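Local coordinates for RNA-binding protein HI_1333 (Haemophilus influenzae, PDB 1JO0), which probably binds RNA, as expected for a small bacterial protein of the CRS1/YhbY (CRM) family, though its precise role is not established, at residues 46-51 against 79-84. Residues are numbered along the deposited sequence; the frame is centred on the assembly and turned at random. Where two conformers were deposited one is given.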
# COMPACT_ATOMS: atom_id res chain seq x y z
N LEU A 46 -1.36 3.84 6.45
CA LEU A 46 -1.72 2.46 6.09
C LEU A 46 -2.82 2.49 5.06
O LEU A 46 -3.87 3.08 5.32
CB LEU A 46 -2.22 1.69 7.30
CG LEU A 46 -2.64 0.23 7.08
CD1 LEU A 46 -1.47 -0.61 6.59
CD2 LEU A 46 -3.24 -0.32 8.34
N ILE A 47 -2.57 1.90 3.89
CA ILE A 47 -3.53 1.95 2.79
C ILE A 47 -3.67 0.57 2.12
O ILE A 47 -2.73 -0.24 2.12
CB ILE A 47 -3.16 3.02 1.73
CG1 ILE A 47 -1.90 2.65 0.93
CG2 ILE A 47 -3.06 4.39 2.39
CD1 ILE A 47 -1.68 3.58 -0.24
N LYS A 48 -4.82 0.43 1.50
CA LYS A 48 -5.10 -0.69 0.58
C LYS A 48 -5.31 -0.15 -0.83
O LYS A 48 -6.06 0.77 -1.04
CB LYS A 48 -6.36 -1.38 1.00
CG LYS A 48 -6.23 -2.46 2.01
CD LYS A 48 -7.59 -3.18 2.15
CE LYS A 48 -7.44 -4.23 3.17
NZ LYS A 48 -8.76 -4.76 3.54
N VAL A 49 -4.60 -0.77 -1.78
CA VAL A 49 -4.66 -0.41 -3.18
C VAL A 49 -5.20 -1.64 -3.91
O VAL A 49 -4.67 -2.76 -3.76
CB VAL A 49 -3.27 -0.04 -3.75
CG1 VAL A 49 -3.34 0.26 -5.24
CG2 VAL A 49 -2.69 1.13 -2.98
N LYS A 50 -6.27 -1.48 -4.66
CA LYS A 50 -6.87 -2.56 -5.40
C LYS A 50 -6.24 -2.65 -6.78
O LYS A 50 -6.15 -1.64 -7.49
CB LYS A 50 -8.40 -2.41 -5.52
CG LYS A 50 -9.12 -3.65 -6.02
CD LYS A 50 -10.63 -3.48 -5.86
CE LYS A 50 -11.42 -4.52 -6.64
NZ LYS A 50 -12.10 -5.53 -5.79
N VAL A 51 -5.79 -3.85 -7.15
CA VAL A 51 -5.13 -4.12 -8.40
C VAL A 51 -5.83 -5.31 -9.08
O VAL A 51 -5.31 -6.40 -9.22
CB VAL A 51 -3.62 -4.36 -8.24
CG1 VAL A 51 -2.93 -4.36 -9.59
CG2 VAL A 51 -3.03 -3.31 -7.31
N GLY A 79 -4.31 -11.75 -3.30
CA GLY A 79 -5.26 -11.58 -4.37
C GLY A 79 -4.98 -10.25 -5.03
O GLY A 79 -3.87 -9.96 -5.45
N HIS A 80 -6.05 -9.46 -5.10
CA HIS A 80 -6.00 -8.25 -5.86
C HIS A 80 -5.75 -7.03 -4.99
O HIS A 80 -5.85 -5.91 -5.50
CB HIS A 80 -7.31 -8.10 -6.67
CG HIS A 80 -8.54 -8.01 -5.83
ND1 HIS A 80 -8.82 -8.87 -4.80
CD2 HIS A 80 -9.58 -7.15 -5.86
CE1 HIS A 80 -9.98 -8.56 -4.23
NE2 HIS A 80 -10.46 -7.50 -4.87
N ILE A 81 -5.38 -7.21 -3.74
CA ILE A 81 -5.21 -6.11 -2.81
C ILE A 81 -3.74 -6.04 -2.39
O ILE A 81 -3.11 -7.04 -2.00
CB ILE A 81 -6.06 -6.27 -1.54
CG1 ILE A 81 -7.55 -6.35 -1.84
CG2 ILE A 81 -5.76 -5.23 -0.48
CD1 ILE A 81 -8.11 -5.03 -2.33
N LEU A 82 -3.21 -4.85 -2.47
CA LEU A 82 -1.91 -4.51 -1.94
C LEU A 82 -2.07 -3.65 -0.69
O LEU A 82 -2.66 -2.58 -0.78
CB LEU A 82 -1.10 -3.67 -2.92
CG LEU A 82 -0.92 -4.16 -4.36
CD1 LEU A 82 -0.03 -3.17 -5.10
CD2 LEU A 82 -0.39 -5.57 -4.36
N VAL A 83 -1.51 -4.07 0.42
CA VAL A 83 -1.54 -3.29 1.64
C VAL A 83 -0.15 -2.67 1.83
O VAL A 83 0.86 -3.40 1.79
CB VAL A 83 -1.89 -4.16 2.85
CG1 VAL A 83 -1.98 -3.27 4.09
CG2 VAL A 83 -3.20 -4.95 2.65
N LEU A 84 -0.10 -1.36 1.99
CA LEU A 84 1.14 -0.60 2.02
C LEU A 84 1.17 0.31 3.24
O LEU A 84 0.10 0.74 3.70
CB LEU A 84 1.29 0.25 0.78
CG LEU A 84 1.30 -0.45 -0.57
CD1 LEU A 84 1.00 0.52 -1.69
CD2 LEU A 84 2.64 -1.09 -0.77
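Val-49 and Leu-82 sit side by side as a hydrogen-bonded antiparallel pair, Val-49 N reaching Leu-82 O at 2.8 Å and Leu-82 N returning to Val-49 O at 2.9 Å. Ile-47 and Leu-84 repeat the exchange toward one end, and Val-51 N takes His-80 O at the other. Between these pairs the CA hydrogens of Lys-48 and Ile-81 lean on Leu-82 O and Val-49 O.

The tight side carries Ile-47, Val-49, Leu-82 and Leu-84. Val-49 CG2 meets the CD1 methyl of Leu-84 at 4.0 Å, and Ile-47 lays CG1 over Leu-84 CB. Val-51 CG2 approaches Leu-82 CG at 3.7 Å, a doubtful contact because both residues were modelled in two conformers. Helix 56-70 closes over much of this face, Ile-63 and Ile-66 touching Leu-82. These are the two central strands of the mixed four-stranded sheet of the CRM domain, with strand 22-24 running parallel to 46-51 and strand 73-78 antiparallel to 81-85.

On the other face Val-83 is buried against Ala-15 of helix 5-15, but the end with Lys-48, Lys-50 and Ile-81 is looser and partly open to solvent. Lys-48 runs extended beyond CG, its methylenes passing the CG2 methyl of Ile-81 (CG to CG2 3.8 Å) and its ammonium hydrogen-bonded to Leu-18 O and a glycerol, probably from the crystallisation liquor. Lys-50, in one of its two modelled conformers, bends at chi4 (110°) and brings NZ to the edge of the His-80 ring, 2.7 Å from NE2 and 4° out of the ring plane; how fully this bond is occupied is doubtful. In that conformer it would need an unprotonated NE2. Ile-81 CG1 lies 4.0 Å above one face of the His-80 ring, offset toward the rim.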